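PDB 6Z8H: variant surface glycoprotein MITat 1.13 from Trypanosoma brucei, which probably forms the surface coat of the parasite, which escapes the host immune response by switching among antigenically distinct variants of this glycoprotein. Local coordinates for residues G36-S39 with R40-R44; A111-S114 with K115-A119; L257-N260 with A261-H265. All coordinates share one frame; numbering follows the deposited sequence.

The three contacts show how three neighbouring helices and their glycans meet in one region of an elongated glycoprotein. Contact 1, on helix 34-75, and contact 2, on helix 78-129, have centres about 12 Å apart and meet through leucine and isoleucine: L41 CG lies 3.9 Å from I116 CG2. Contact 3, where a turn leads into helix 260-273, is closer still to contact 2, at about 9 Å between centres, and K115 CD packs on V263 CG1 at 3.5 Å. Contacts 1 and 3, whose centres are about 13 Å apart, are joined by a probable hydrogen bond between R44 NH1 and H265 ND1. Contacts 2 and 3 touch the same N-acetylglucosamine, chain E; contact 1 meets a mannose and the chain F N-acetylglucosamine.

Contact 1. Residues G36-S39 with R40-R44; sequences GCKS and RLLKR. With MAN (alpha-D-mannopyranose), chain C; NAG (2-acetamido-2-deoxy-beta-D-glucopyranose), chain F.
With CG anti to the backbone N (chi1 178°) and every later torsion extended, K38 runs fully extended toward the chain F sugar, while L42, whose CG is anti to its carbonyl carbon (chi1 -71°), lies alongside and points the same way. K38 CG and L42 CD1 meet at 4.0 Å, so that a leucine methyl lies against the aliphatic stem of the lysine. One residue further on the spacing recurs: S39 OG stands 3.4 Å from K43 CE, touching the carbon chain of that lysine more closely than its amine. Each pair spans a backbone bond of the helix, K43 N donating to S39 O at 2.9 Å. The length of K38 is put to use at its far end, where NZ donates to O7 of the chain F N-acetylglucosamine at 3.0 Å and is also hydrogen-bonded to N124. On the S39 side, S39 CB approaches O3 of the mannose to 3.3 Å. Other sides of the helix are tied down separately, C37 by a disulfide to C31 and R40 by salt bridges to E172 and E185. This is i to i+4 packing in the first turns of a long alpha-helix, here helix 34-75, whose flank is covered by glycan in the extended helical body of a variant surface glycoprotein.

Contact 2. Residues A111-S114 with K115-A119; sequences AAIS and KIEEA. With NAG (2-acetamido-2-deoxy-beta-D-glucopyranose), chain E.
S114 and E118 meet one turn apart on helix 78-129, through the carbonyl of one and the amide of the other, in the i to i+4 arrangement of a regular alpha-helix that here forms part of the subunit interface. E118 N donates to S114 O at 3.1 Å, and water 1 joins the same two residues a second time, giving a weak bond to S114 O and a shorter one of 2.6 Å to E118 OE1. One turn earlier, A111 O accepts twice: from K115 N and, at 3.1 Å, from S114 OG, which reaches it 38° above the carbonyl plane and on the same face as the amide. The torsion of S114 (chi1 72°), which sets OG between the backbone N and the carbonyl carbon, turns the hydroxyl back to this carbonyl. K115 also lays its aliphatic chain over A111 O, with CG at 3.3 Å. On another face, I113 CG2 meets E117 CG at 4.2 Å.

Farther out, I113 packs on I113 of the second subunit, and S114 touches E117 of that subunit, with the reciprocal contact of E117 on S114. Within its own chain, I116 is buried against L45 and L268, which wedges this helix between helices 34-75 and 260-273. The carboxylate of E118 is shared among several partners: while OE1 takes the water, OE2 accepts from N124 ND2 of the second subunit and from the acetamide of the chain E sugar, whose N2 lies 3.1 Å from E118 OE2 with an N-H...O angle of 140°.

Contact 3. Residues L257-N260 with A261-H265; sequences LGSN and ATVAH. With NAG (2-acetamido-2-deoxy-beta-D-glucopyranose), chain E.
L257 and A261 make the close-packed side of this helix start, L257 CD1 lying 4.2 Å from A261 CB, with V122 and Y123 of helix 78-129 against the leucine and P188 against the alanine. A type II' beta turn from L257 to N260 brings the chain round, G258 taking the positive phi (55°) that suits glycine. Helical bonding then begins: V263 N donates to S259 O at 2.9 Å, nearly in line with the carbonyl, and A264 N to N260 O at 3.1 Å. The outer side is looser. S259 and T262 are exposed, S259 occupies the N-cap position without making a capping bond, and its OG only brushes V263 CG2 at 4.1 Å. Water 2 spans this outer side, donating to G258 O at 2.7 Å and accepting from T262 N at 3.2 Å. N260, buried against V122 with CG anti to its carbonyl carbon (chi1 -81°), bonds through ND2 to C1 of the chain E N-acetylglucosamine at 1.5 Å; its OD1 receives a weak hydrogen bond from N124 of the second subunit. N260, A261 and T262 spell the Asn-X-Thr sequon of N-glycosylation: the sugar is attached covalently by an N-glycosidic bond, not bound in a pocket.

Contact 1. Residues G36-S39 with R40-R44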
loop_
_atom_site.group_PDB
_atom_site.type_symbol
_atom_site.label_atom_id
_atom_site.label_comp_id
_atom_site.label_asym_id
_atom_site.label_seq_id
_atom_site.Cartn_x
_atom_site.Cartn_y
_atom_site.Cartn_z
ATOM N N GLY A 36 15.307 15.971 0.010
ATOM C CA GLY A 36 15.940 15.114 -0.974
ATOM C C GLY A 36 15.867 13.649 -0.595
ATOM O O GLY A 36 15.616 12.792 -1.448
ATOM N N CYS A 37 16.091 13.328 0.673
ATOM C CA CYS A 37 16.012 11.939 1.101
ATOM C C CYS A 37 14.601 11.395 0.906
ATOM O O CYS A 37 14.418 10.278 0.401
ATOM C CB CYS A 37 16.407 11.770 2.561
ATOM S SG CYS A 37 18.155 12.033 2.903
ATOM N N LYS A 38 13.590 12.195 1.231
ATOM C CA LYS A 38 12.214 11.741 1.097
ATOM C C LYS A 38 11.871 11.572 -0.365
ATOM O O LYS A 38 11.279 10.559 -0.748
ATOM C CB LYS A 38 11.262 12.744 1.752
ATOM C CG LYS A 38 9.781 12.392 1.616
ATOM C CD LYS A 38 8.878 13.450 2.279
ATOM C CE LYS A 38 7.422 13.154 1.925
ATOM N NZ LYS A 38 6.519 14.170 2.445
ATOM N N SER A 39 12.221 12.549 -1.204
ATOM C CA SER A 39 11.938 12.462 -2.631
ATOM C C SER A 39 12.613 11.250 -3.249
ATOM O O SER A 39 11.986 10.500 -4.014
ATOM C CB SER A 39 12.379 13.737 -3.346
ATOM O OG SER A 39 12.195 13.582 -4.740
ATOM N N ARG A 40 13.869 10.992 -2.895
ATOM C CA ARG A 40 14.580 9.892 -3.531
ATOM C C ARG A 40 13.985 8.563 -3.097
ATOM O O ARG A 40 13.820 7.649 -3.915
ATOM C CB ARG A 40 16.078 9.945 -3.212
ATOM C CG ARG A 40 16.851 8.950 -4.073
ATOM C CD ARG A 40 18.304 8.746 -3.642
ATOM N NE ARG A 40 19.080 9.981 -3.600
ATOM C CZ ARG A 40 20.402 10.032 -3.495
ATOM N NH1 ARG A 40 21.115 8.924 -3.398
ATOM N NH2 ARG A 40 21.003 11.207 -3.430
ATOM N N LEU A 41 13.643 8.433 -1.822
ATOM C CA LEU A 41 13.113 7.169 -1.323
ATOM C C LEU A 41 11.746 6.857 -1.935
ATOM O O LEU A 41 11.452 5.696 -2.294
ATOM C CB LEU A 41 13.022 7.215 0.199
ATOM C CG LEU A 41 12.785 5.888 0.927
ATOM C CD1 LEU A 41 13.835 4.846 0.505
ATOM C CD2 LEU A 41 12.741 6.060 2.446
ATOM N N LEU A 42 10.909 7.884 -2.110
ATOM C CA LEU A 42 9.622 7.686 -2.763
ATOM C C LEU A 42 9.797 7.422 -4.253
ATOM O O LEU A 42 9.023 6.655 -4.838
ATOM C CB LEU A 42 8.735 8.906 -2.552
ATOM C CG LEU A 42 8.201 9.104 -1.151
ATOM C CD1 LEU A 42 7.494 10.453 -1.036
ATOM C CD2 LEU A 42 7.220 8.008 -0.771
ATOM N N LYS A 43 10.815 8.010 -4.888
ATOM C CA LYS A 43 11.102 7.690 -6.287
ATOM C C LYS A 43 11.580 6.252 -6.443
ATOM O O LYS A 43 11.225 5.575 -7.416
ATOM C CB LYS A 43 12.155 8.659 -6.835
ATOM C CG LYS A 43 11.563 9.943 -7.404
ATOM C CD LYS A 43 12.626 10.911 -7.913
ATOM C CE LYS A 43 12.094 12.335 -7.852
ATOM N NZ LYS A 43 12.770 13.278 -8.801
ATOM N N ARG A 44 12.394 5.765 -5.508
ATOM C CA ARG A 44 12.808 4.370 -5.537
ATOM C C ARG A 44 11.623 3.440 -5.300
ATOM O O ARG A 44 11.487 2.397 -5.966
ATOM C CB ARG A 44 13.884 4.128 -4.498
ATOM C CG ARG A 44 15.195 4.849 -4.772
ATOM C CD ARG A 44 16.163 4.558 -3.659
ATOM N NE ARG A 44 16.527 3.145 -3.610
ATOM C CZ ARG A 44 16.955 2.525 -2.513
ATOM N NH1 ARG A 44 17.062 3.188 -1.361
ATOM N NH2 ARG A 44 17.292 1.249 -2.545
HETATM C C1 MAN C . 8.976 18.429 -4.035
HETATM C C2 MAN C . 9.162 17.289 -3.017
HETATM C C3 MAN C . 10.543 17.239 -2.466
HETATM C C4 MAN C . 11.618 17.298 -3.570
HETATM C C5 MAN C . 11.360 18.510 -4.486
HETATM C C6 MAN C . 12.315 18.506 -5.670
HETATM O O2 MAN C . 9.025 16.024 -3.658
HETATM O O3 MAN C . 10.754 16.104 -1.659
HETATM O O4 MAN C . 12.922 17.458 -2.978
HETATM O O5 MAN C . 10.022 18.445 -4.996
HETATM O O6 MAN C . 13.533 17.846 -5.239
HETATM C C1 NAG F . 4.605 18.845 1.725
HETATM C C2 NAG F . 6.006 18.994 1.125
HETATM C C3 NAG F . 6.065 20.307 0.388
HETATM C C4 NAG F . 4.967 20.320 -0.646
HETATM C C5 NAG F . 3.619 20.066 0.053
HETATM C C6 NAG F . 2.411 20.065 -0.838
HETATM C C7 NAG F . 7.753 17.793 2.315
HETATM C C8 NAG F . 8.705 17.793 3.447
HETATM N N2 NAG F . 7.043 18.833 2.107
HETATM O O3 NAG F . 7.364 20.389 -0.180
HETATM O O4 NAG F . 4.763 21.555 -1.309
HETATM O O5 NAG F . 3.666 18.891 0.716
HETATM O O6 NAG F . 2.571 19.116 -1.877
HETATM O O7 NAG F . 7.620 16.841 1.659
#

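Contact 2. Residues A111-S114 with K115-A119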
loop_
_atom_site.group_PDB
_atom_site.type_symbol
_atom_site.label_atom_id
_atom_site.label_comp_id
_atom_site.label_asym_id
_atom_site.label_seq_id
_atom_site.Cartn_x
_atom_site.Cartn_y
_atom_site.Cartn_z
ATOM N N ALA A 111 4.983 -4.609 2.181
ATOM C CA ALA A 111 5.909 -4.340 3.280
ATOM C C ALA A 111 6.795 -3.140 2.978
ATOM O O ALA A 111 7.099 -2.344 3.881
ATOM C CB ALA A 111 6.740 -5.596 3.550
ATOM N N ALA A 112 7.195 -2.977 1.711
ATOM C CA ALA A 112 8.040 -1.848 1.330
ATOM C C ALA A 112 7.258 -0.539 1.361
ATOM O O ALA A 112 7.767 0.487 1.837
ATOM C CB ALA A 112 8.631 -2.096 -0.051
ATOM N N ILE A 113 6.021 -0.544 0.884
ATOM C CA ILE A 113 5.200 0.662 0.938
ATOM C C ILE A 113 5.062 1.140 2.378
ATOM O O ILE A 113 5.251 2.328 2.694
ATOM C CB ILE A 113 3.810 0.417 0.331
ATOM C CG1 ILE A 113 3.920 0.214 -1.184
ATOM C CG2 ILE A 113 2.870 1.567 0.724
ATOM C CD1 ILE A 113 2.641 -0.351 -1.800
ATOM N N SER A 114 4.753 0.221 3.290
ATOM C CA SER A 114 4.508 0.656 4.661
ATOM C C SER A 114 5.782 1.179 5.305
ATOM O O SER A 114 5.748 2.180 6.028
ATOM C CB SER A 114 3.926 -0.473 5.489
ATOM O OG SER A 114 4.878 -1.461 5.776
ATOM N N LYS A 115 6.919 0.531 5.053
ATOM C CA LYS A 115 8.170 0.936 5.691
ATOM C C LYS A 115 8.721 2.226 5.093
ATOM O O LYS A 115 9.201 3.097 5.828
ATOM C CB LYS A 115 9.146 -0.237 5.612
ATOM C CG LYS A 115 8.799 -1.348 6.588
ATOM C CD LYS A 115 9.553 -2.627 6.309
ATOM C CE LYS A 115 9.305 -3.678 7.378
ATOM N NZ LYS A 115 10.366 -4.718 7.353
ATOM N N ILE A 116 8.603 2.413 3.784
ATOM C CA ILE A 116 9.059 3.648 3.151
ATOM C C ILE A 116 8.182 4.822 3.556
ATOM O O ILE A 116 8.697 5.915 3.807
ATOM C CB ILE A 116 9.130 3.485 1.620
ATOM C CG1 ILE A 116 10.393 2.735 1.202
ATOM C CG2 ILE A 116 9.014 4.843 0.943
ATOM C CD1 ILE A 116 10.477 2.437 -0.254
ATOM N N GLU A 117 6.861 4.643 3.603
ATOM C CA GLU A 117 5.978 5.745 3.972
ATOM C C GLU A 117 6.162 6.149 5.439
ATOM O O GLU A 117 6.126 7.343 5.756
ATOM C CB GLU A 117 4.516 5.392 3.659
ATOM C CG GLU A 117 4.221 5.317 2.156
ATOM C CD GLU A 117 4.219 6.686 1.454
ATOM O OE1 GLU A 117 4.612 7.702 2.071
ATOM O OE2 GLU A 117 3.813 6.705 0.266
ATOM N N GLU A 118 6.433 5.188 6.339
ATOM C CA GLU A 118 6.755 5.542 7.719
ATOM C C GLU A 118 8.031 6.371 7.779
ATOM O O GLU A 118 8.088 7.378 8.493
ATOM C CB GLU A 118 6.877 4.284 8.589
ATOM C CG GLU A 118 7.127 4.617 10.056
ATOM C CD GLU A 118 7.101 3.430 10.981
ATOM O OE1 GLU A 118 6.635 2.358 10.562
ATOM O OE2 GLU A 118 7.515 3.530 12.145
ATOM N N ALA A 119 9.072 5.971 7.043
ATOM C CA ALA A 119 10.306 6.751 7.036
ATOM C C ALA A 119 10.090 8.130 6.440
ATOM O O ALA A 119 10.670 9.108 6.923
ATOM C CB ALA A 119 11.386 5.988 6.274
HETATM C C1 NAG E . 10.665 3.155 13.278
HETATM C C2 NAG E . 10.179 1.636 13.401
HETATM C C3 NAG E . 9.269 1.422 14.546
HETATM C C4 NAG E . 9.868 2.026 15.793
HETATM C C5 NAG E . 10.262 3.445 15.469
HETATM C C6 NAG E . 10.847 4.150 16.669
HETATM C C7 NAG E . 10.019 0.084 11.499
HETATM C C8 NAG E . 9.319 -0.161 10.224
HETATM N N2 NAG E . 9.628 1.211 12.106
HETATM O O3 NAG E . 9.086 0.043 14.752
HETATM O O4 NAG E . 8.763 2.007 16.595
HETATM O O5 NAG E . 11.237 3.451 14.496
HETATM O O6 NAG E . 10.818 5.528 16.434
HETATM O O7 NAG E . 10.787 -0.692 11.918
HETATM O O HOH W 1 6.139 0.725 8.630
#

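Contact 3. Residues L257-N260 with A261-H265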
loop_
_atom_site.group_PDB
_atom_site.type_symbol
_atom_site.label_atom_id
_atom_site.label_comp_id
_atom_site.label_asym_id
_atom_site.label_seq_id
_atom_site.Cartn_x
_atom_site.Cartn_y
_atom_site.Cartn_z
ATOM N N LEU A 257 15.399 9.101 13.304
ATOM C CA LEU A 257 15.021 8.041 12.371
ATOM C C LEU A 257 15.307 6.653 12.921
ATOM O O LEU A 257 14.640 5.681 12.530
ATOM C CB LEU A 257 15.768 8.199 11.048
ATOM C CG LEU A 257 15.032 8.841 9.865
ATOM C CD1 LEU A 257 15.991 9.110 8.710
ATOM C CD2 LEU A 257 13.892 7.983 9.448
ATOM N N GLY A 258 16.303 6.517 13.779
ATOM C CA GLY A 258 16.693 5.188 14.213
ATOM C C GLY A 258 17.009 4.331 13.008
ATOM O O GLY A 258 17.751 4.732 12.113
ATOM N N SER A 259 16.424 3.146 12.980
ATOM C CA SER A 259 16.635 2.213 11.885
ATOM C C SER A 259 15.522 2.268 10.845
ATOM O O SER A 259 15.446 1.371 10.002
ATOM C CB SER A 259 16.825 0.806 12.442
ATOM O OG SER A 259 15.660 0.299 13.057
ATOM N N ASN A 260 14.668 3.288 10.875
ATOM C CA ASN A 260 13.505 3.305 9.990
ATOM C C ASN A 260 13.925 3.357 8.529
ATOM O O ASN A 260 13.318 2.695 7.678
ATOM C CB ASN A 260 12.654 4.539 10.252
ATOM C CG ASN A 260 11.721 4.425 11.458
ATOM O OD1 ASN A 260 11.013 5.391 11.755
ATOM N ND2 ASN A 260 11.726 3.296 12.159
ATOM N N ALA A 261 14.951 4.153 8.211
ATOM C CA ALA A 261 15.368 4.252 6.818
ATOM C C ALA A 261 16.120 3.004 6.383
ATOM O O ALA A 261 15.991 2.570 5.237
ATOM C CB ALA A 261 16.230 5.487 6.604
ATOM N N THR A 262 16.884 2.395 7.292
ATOM C CA THR A 262 17.571 1.151 6.976
ATOM C C THR A 262 16.573 0.047 6.685
ATOM O O THR A 262 16.754 -0.709 5.734
ATOM C CB THR A 262 18.466 0.751 8.151
ATOM O OG1 THR A 262 19.348 1.827 8.481
ATOM C CG2 THR A 262 19.252 -0.513 7.836
ATOM N N VAL A 263 15.515 -0.065 7.492
ATOM C CA VAL A 263 14.509 -1.104 7.299
ATOM C C VAL A 263 13.742 -0.890 6.001
ATOM O O VAL A 263 13.380 -1.857 5.323
ATOM C CB VAL A 263 13.590 -1.126 8.532
ATOM C CG1 VAL A 263 12.337 -1.857 8.288
ATOM C CG2 VAL A 263 14.332 -1.712 9.738
ATOM N N ALA A 264 13.477 0.367 5.636
ATOM C CA ALA A 264 12.856 0.664 4.350
ATOM C C ALA A 264 13.750 0.230 3.193
ATOM O O ALA A 264 13.292 -0.436 2.251
ATOM C CB ALA A 264 12.530 2.155 4.283
ATOM N N HIS A 265 15.037 0.586 3.260
ATOM C CA HIS A 265 16.007 0.150 2.261
ATOM C C HIS A 265 16.012 -1.367 2.143
ATOM O O HIS A 265 16.037 -1.916 1.038
ATOM C CB HIS A 265 17.385 0.645 2.690
ATOM C CG HIS A 265 18.439 0.654 1.620
ATOM N ND1 HIS A 265 18.360 1.451 0.501
ATOM C CD2 HIS A 265 19.659 0.072 1.575
ATOM C CE1 HIS A 265 19.471 1.332 -0.206
ATOM N NE2 HIS A 265 20.287 0.521 0.439
HETATM C C1 NAG E . 10.665 3.155 13.278
HETATM C C2 NAG E . 10.179 1.636 13.401
HETATM C C3 NAG E . 9.269 1.422 14.546
HETATM C C4 NAG E . 9.868 2.026 15.793
HETATM C C5 NAG E . 10.262 3.445 15.469
HETATM C C6 NAG E . 10.847 4.150 16.669
HETATM C C7 NAG E . 10.019 0.084 11.499
HETATM C C8 NAG E . 9.319 -0.161 10.224
HETATM N N2 NAG E . 9.628 1.211 12.106
HETATM O O3 NAG E . 9.086 0.043 14.752
HETATM O O4 NAG E . 8.763 2.007 16.595
HETATM O O5 NAG E . 11.237 3.451 14.496
HETATM O O6 NAG E . 10.818 5.528 16.434
HETATM O O7 NAG E . 10.787 -0.692 11.918
HETATM O O HOH W 2 17.428 4.629 9.465
#